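Local coordinates for CHAD domain protein (Streptomyces chartreusis, PDB 6RN5), which probably binds polyphosphate through its CHAD domain and also binds copper ions, although its biological role has not been settled, at residues R187-A190 with H191-L195; A234-D237 with R238-A242. All blocks are in the same frame, centred on the assembly; numbering follows the deposited sequence.

Interaction 1: residues R187-A190 with H191-L195; sequences RTRA and HSTAL
With chi1 at -52°, T193 sets OG1 beside its own backbone N and swings it back over the carbonyl of R189, one helical turn earlier. S192 next to it turns the other way: at 52° its OG lies between backbone N and carbonyl carbon, 3.1 Å from T188 O and 3.2 Å from R189 O, with one proton for both. T193 OG1 donates to R189 O at 2.7 Å, from above the carbonyl plane, while T193 N reaches the same R189 O at 2.9 Å from the opposite face. Alongside, the R189 chain runs extended in the same direction as the T193 side chain, its CG 4.2 Å from T193 OG1. H191 N closes the turn before on R187 O at 2.7 Å. The ring of H191 leaves this turn, and its ND1 bonds to E102. A190 and A194, a turn apart and joined by the bond from A194 N to A190 O, rest on M101 and T98, so helix 170-198 lies against helix 82-120 on this side. The bond from T193 OG1 satisfies the hydroxyl within its own helix and probably holds its rotation, while R189 O accepts from two donors.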
ATOM      1  N   ARG A 187      -5.821 -22.686  16.360  1.00 31.65           N
ATOM      2  CA  ARG A 187      -6.852 -23.486  15.761  1.00 33.36           C
ATOM      3  C   ARG A 187      -7.093 -24.740  16.579  1.00 33.59           C
ATOM      4  O   ARG A 187      -8.232 -25.028  16.940  1.00 39.44           O
ATOM      5  CB  ARG A 187      -6.432 -23.853  14.345  1.00 35.54           C
ATOM      6  CG  ARG A 187      -7.283 -24.909  13.661  1.00 40.24           C
ATOM      7  CD  ARG A 187      -6.704 -25.265  12.306  1.00 46.19           C
ATOM      8  NE  ARG A 187      -7.276 -26.503  11.804  1.00 52.03           N
ATOM      9  CZ  ARG A 187      -7.088 -27.006  10.584  1.00 61.03           C
ATOM     10  NH1 ARG A 187      -6.333 -26.371   9.692  1.00 65.02           N
ATOM     11  NH2 ARG A 187      -7.670 -28.170  10.251  1.00 63.12           N
ATOM     12  N   THR A 188      -6.028 -25.490  16.837  1.00 34.18           N
ATOM     13  CA  THR A 188      -6.087 -26.740  17.597  1.00 33.96           C
ATOM     14  C   THR A 188      -6.636 -26.475  18.972  1.00 33.10           C
ATOM     15  O   THR A 188      -7.494 -27.221  19.485  1.00 29.21           O
ATOM     16  CB  THR A 188      -4.692 -27.375  17.665  1.00 36.81           C
ATOM     17  OG1 THR A 188      -4.287 -27.679  16.338  1.00 41.90           O
ATOM     18  CG2 THR A 188      -4.703 -28.675  18.386  1.00 38.00           C
ATOM     19  N   ARG A 189      -6.198 -25.379  19.570  1.00 31.27           N
ATOM     20  CA  ARG A 189      -6.766 -25.004  20.869  1.00 32.59           C
ATOM     21  C   ARG A 189      -8.287 -24.714  20.798  1.00 32.90           C
ATOM     22  O   ARG A 189      -9.067 -25.171  21.660  1.00 32.07           O
ATOM     23  CB  ARG A 189      -5.997 -23.851  21.498  1.00 33.57           C
ATOM     24  CG  ARG A 189      -6.652 -23.295  22.729  1.00 35.37           C
ATOM     25  CD  ARG A 189      -5.663 -22.398  23.422  1.00 38.49           C
ATOM     26  NE  ARG A 189      -6.261 -21.765  24.571  1.00 37.58           N
ATOM     27  CZ  ARG A 189      -5.606 -20.962  25.400  1.00 44.66           C
ATOM     28  NH1 ARG A 189      -4.316 -20.657  25.192  1.00 50.93           N
ATOM     29  NH2 ARG A 189      -6.236 -20.443  26.431  1.00 42.48           N
ATOM     30  N   ALA A 190      -8.688 -23.952  19.780  1.00 35.80           N
ATOM     31  CA  ALA A 190     -10.084 -23.645  19.497  1.00 31.29           C
ATOM     32  C   ALA A 190     -10.884 -24.898  19.240  1.00 30.22           C
ATOM     33  O   ALA A 190     -12.027 -25.005  19.686  1.00 28.79           O
ATOM     34  CB  ALA A 190     -10.172 -22.780  18.271  1.00 33.58           C
ATOM     35  N   HIS A 191     -10.305 -25.830  18.465  1.00 30.91           N
ATOM     36  CA  HIS A 191     -11.005 -27.046  18.109  1.00 31.86           C
ATOM     37  C   HIS A 191     -11.329 -27.840  19.380  1.00 35.31           C
ATOM     38  O   HIS A 191     -12.468 -28.265  19.585  1.00 35.08           O
ATOM     39  CB  HIS A 191     -10.158 -27.892  17.163  1.00 36.37           C
ATOM     40  CG  HIS A 191     -10.738 -29.240  16.844  1.00 41.52           C
ATOM     41  ND1 HIS A 191     -11.754 -29.418  15.923  1.00 47.70           N
ATOM     42  CD2 HIS A 191     -10.417 -30.482  17.290  1.00 43.85           C
ATOM     43  CE1 HIS A 191     -12.023 -30.710  15.817  1.00 48.33           C
ATOM     44  NE2 HIS A 191     -11.227 -31.375  16.638  1.00 45.54           N
ATOM     45  N   SER A 192     -10.343 -28.022  20.253  1.00 33.11           N
ATOM     46  CA  SER A 192     -10.575 -28.828  21.436  1.00 36.65           C
ATOM     47  C   SER A 192     -11.509 -28.083  22.417  1.00 36.54           C
ATOM     48  O   SER A 192     -12.427 -28.729  22.976  1.00 33.45           O
ATOM     49  CB  SER A 192      -9.262 -29.280  22.096  1.00 36.80           C
ATOM     50  OG  SER A 192      -8.417 -28.203  22.315  1.00 47.24           O
ATOM     51  N   THR A 193     -11.369 -26.760  22.548  1.00 32.69           N
ATOM     52  CA  THR A 193     -12.280 -25.973  23.419  1.00 35.96           C
ATOM     53  C   THR A 193     -13.727 -26.094  22.964  1.00 39.62           C
ATOM     54  O   THR A 193     -14.623 -26.254  23.790  1.00 40.16           O
ATOM     55  CB  THR A 193     -11.856 -24.501  23.478  1.00 37.71           C
ATOM     56  OG1 THR A 193     -10.485 -24.457  23.825  1.00 37.63           O
ATOM     57  CG2 THR A 193     -12.652 -23.692  24.523  1.00 37.04           C
ATOM     58  N   ALA A 194     -13.925 -26.120  21.647  1.00 40.59           N
ATOM     59  CA  ALA A 194     -15.265 -26.211  21.056  1.00 41.72           C
ATOM     60  C   ALA A 194     -15.898 -27.566  21.259  1.00 40.00           C
ATOM     61  O   ALA A 194     -17.106 -27.663  21.464  1.00 37.25           O
ATOM     62  CB  ALA A 194     -15.233 -25.890  19.559  1.00 39.54           C
ATOM     63  N   LEU A 195     -15.110 -28.619  21.130  1.00 36.84           N
ATOM     64  CA  LEU A 195     -15.625 -29.957  21.402  1.00 35.16           C
ATOM     65  C   LEU A 195     -15.895 -30.120  22.873  1.00 30.34           C
ATOM     66  O   LEU A 195     -16.861 -30.750  23.255  1.00 30.15           O
ATOM     67  CB  LEU A 195     -14.675 -31.053  20.923  1.00 35.33           C
ATOM     68  CG  LEU A 195     -14.578 -31.073  19.423  1.00 39.89           C
ATOM     69  CD1 LEU A 195     -13.670 -32.216  19.015  1.00 41.80           C
ATOM     70  CD2 LEU A 195     -15.979 -31.220  18.803  1.00 38.24           C
TER

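Interaction 2: residues A234-D237 with R238-A242; sequences AAKD and RLTDA
One face of the R238 guanidinium lies over the backbone of the preceding turn, with A234 O 3.5 Å above its plane and A235 CA 3.4 Å, both offset toward the rim of the group. The two terminal nitrogens divide between neighbouring residues: R238 NH1 is 3.6 Å from A234 CB, and NH2 lies by A235. With CG beside its own backbone N (chi1 -71°) and a bend at chi3, the chain runs back along the helix; chi4 near -92° turns the guanidinium plane over the backbone, while R238 N itself bonds to A234 O. This turn belongs to helix 229-244, an amphipathic helix of the all-helical CHAD fold. L239 faces inward onto L284 and W366, so helices 274-295 and 338-366 close over that side. D237, R238 and D241 are exposed, and K236, though exposed too, touches H287 of helix 274-295. T240 stands at the border and also touches W366. Its CG2 meets K236 CG at 4.0 Å, the two side chains crossing at a slant, and T240 OG1 is 3.1 Å from D237 O. A water joins T240 OG1, at 2.6 Å, to D237 OD1, to which it donates at 2.7 Å. A valine in place of T240 would probably leave that water held by the aspartate without its second anchor here, and the D237 carboxylate freer to turn. Farther along, D241 N bonds to D237 O, and the D241 carboxylate comes close to that oxygen (OD2 to D237 O 3.2 Å), two acceptors with no bond between them.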
ATOM      1  N   ALA A 234     -37.990  -1.389  11.167  1.00 29.11           N
ATOM      2  CA  ALA A 234     -37.147  -0.836  12.221  1.00 29.66           C
ATOM      3  C   ALA A 234     -35.655  -1.325  12.103  1.00 34.01           C
ATOM      4  O   ALA A 234     -34.687  -0.572  12.376  1.00 33.64           O
ATOM      5  CB  ALA A 234     -37.735  -1.224  13.584  1.00 28.96           C
ATOM      6  N   ALA A 235     -35.471  -2.608  11.777  1.00 32.23           N
ATOM      7  CA  ALA A 235     -34.129  -3.169  11.673  1.00 30.80           C
ATOM      8  C   ALA A 235     -33.470  -2.559  10.480  1.00 28.98           C
ATOM      9  O   ALA A 235     -32.272  -2.198  10.514  1.00 27.56           O
ATOM     10  CB  ALA A 235     -34.161  -4.724  11.539  1.00 34.11           C
ATOM     11  N   LYS A 236     -34.218  -2.439   9.394  1.00 32.41           N
ATOM     12  CA  LYS A 236     -33.663  -1.765   8.216  1.00 34.76           C
ATOM     13  C   LYS A 236     -33.225  -0.345   8.561  1.00 34.84           C
ATOM     14  O   LYS A 236     -32.142   0.094   8.167  1.00 31.01           O
ATOM     15  CB  LYS A 236     -34.677  -1.704   7.124  1.00 38.81           C
ATOM     16  CG  LYS A 236     -34.126  -0.991   5.905  1.00 45.07           C
ATOM     17  CD  LYS A 236     -34.975  -1.222   4.673  1.00 52.12           C
ATOM     18  CE  LYS A 236     -34.214  -0.875   3.398  1.00 58.87           C
ATOM     19  NZ  LYS A 236     -35.171  -0.548   2.300  1.00 66.77           N
ATOM     20  N   ASP A 237     -34.079   0.383   9.296  1.00 34.47           N
ATOM     21  CA  ASP A 237     -33.708   1.736   9.707  1.00 35.24           C
ATOM     22  C   ASP A 237     -32.461   1.767  10.526  1.00 31.36           C
ATOM     23  O   ASP A 237     -31.587   2.637  10.310  1.00 30.60           O
ATOM     24  CB  ASP A 237     -34.803   2.428  10.495  1.00 38.17           C
ATOM     25  CG  ASP A 237     -36.060   2.678   9.660  1.00 42.20           C
ATOM     26  OD1 ASP A 237     -36.069   2.591   8.394  1.00 39.89           O
ATOM     27  OD2 ASP A 237     -37.074   2.908  10.313  1.00 44.10           O
ATOM     28  N   ARG A 238     -32.353   0.868  11.499  1.00 30.02           N
ATOM     29  CA  ARG A 238     -31.103   0.864  12.315  1.00 30.45           C
ATOM     30  C   ARG A 238     -29.844   0.708  11.435  1.00 29.54           C
ATOM     31  O   ARG A 238     -28.830   1.421  11.625  1.00 30.26           O
ATOM     32  CB  ARG A 238     -31.180  -0.185  13.400  1.00 29.92           C
ATOM     33  CG  ARG A 238     -32.139   0.187  14.476  1.00 30.06           C
ATOM     34  CD  ARG A 238     -32.136  -0.848  15.565  1.00 31.29           C
ATOM     35  NE  ARG A 238     -32.691  -2.160  15.234  1.00 32.28           N
ATOM     36  CZ  ARG A 238     -33.976  -2.525  15.424  1.00 35.37           C
ATOM     37  NH1 ARG A 238     -34.889  -1.639  15.831  1.00 36.64           N
ATOM     38  NH2 ARG A 238     -34.374  -3.775  15.185  1.00 32.23           N
ATOM     39  N   LEU A 239     -29.942  -0.145  10.410  1.00 30.41           N
ATOM     40  CA  LEU A 239     -28.838  -0.336   9.458  1.00 28.75           C
ATOM     41  C   LEU A 239     -28.563   0.973   8.639  1.00 29.49           C
ATOM     42  O   LEU A 239     -27.453   1.498   8.590  1.00 28.14           O
ATOM     43  CB  LEU A 239     -29.211  -1.495   8.510  1.00 28.73           C
ATOM     44  CG  LEU A 239     -28.321  -1.650   7.262  1.00 30.49           C
ATOM     45  CD1 LEU A 239     -26.869  -1.889   7.726  1.00 28.18           C
ATOM     46  CD2 LEU A 239     -28.784  -2.785   6.347  1.00 34.51           C
ATOM     47  N   THR A 240     -29.598   1.480   7.983  1.00 31.60           N
ATOM     48  CA  THR A 240     -29.462   2.635   7.107  1.00 34.57           C
ATOM     49  C   THR A 240     -29.004   3.884   7.901  1.00 33.46           C
ATOM     50  O   THR A 240     -28.213   4.672   7.393  1.00 32.30           O
ATOM     51  CB  THR A 240     -30.776   2.901   6.339  1.00 40.45           C
ATOM     52  OG1 THR A 240     -31.829   3.145   7.267  1.00 46.35           O
ATOM     53  CG2 THR A 240     -31.194   1.689   5.494  1.00 42.10           C
ATOM     54  N   ASP A 241     -29.466   4.062   9.140  1.00 31.02           N
ATOM     55  CA  ASP A 241     -28.986   5.191   9.942  1.00 34.37           C
ATOM     56  C   ASP A 241     -27.504   5.025  10.288  1.00 38.01           C
ATOM     57  O   ASP A 241     -26.762   6.007  10.291  1.00 38.94           O
ATOM     58  CB  ASP A 241     -29.752   5.318  11.237  1.00 35.57           C
ATOM     59  CG  ASP A 241     -31.217   5.640  11.016  1.00 40.13           C
ATOM     60  OD1 ASP A 241     -31.630   6.058   9.904  1.00 47.34           O
ATOM     61  OD2 ASP A 241     -31.979   5.390  11.946  1.00 42.84           O
ATOM     62  N   ALA A 242     -27.083   3.794  10.587  1.00 32.24           N
ATOM     63  CA  ALA A 242     -25.671   3.545  10.876  1.00 35.06           C
ATOM     64  C   ALA A 242     -24.785   3.758   9.668  1.00 34.85           C
ATOM     65  O   ALA A 242     -23.702   4.339   9.780  1.00 33.27           O
ATOM     66  CB  ALA A 242     -25.460   2.147  11.466  1.00 36.84           C
TER
HETATM   67  O   HOH W   1     -34.252   2.558   6.445  1.00 53.49           O

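How the interactions relate
Coming from the N terminus, the chain first meets interaction 1 on helix 170-198, passes through helix 201-213, and then enters helix 229-244, which carries interaction 2. The two follow in series, neither nesting nor crossing, and each closes only a helical turn, with no loop between its segments. Interactions 1 and 2 lie on opposite sides of the chain's centre, their centres about 36 Å apart and their nearest atoms about 29 Å apart. Interaction 1 sits where helix 170-198 meets helix 82-120; interaction 2 sits where helix 229-244 meets helices 274-295 and 338-366, the latter near the end of the modelled chain. Both belong to the CHAD domain, away from the copper and carbonate sites.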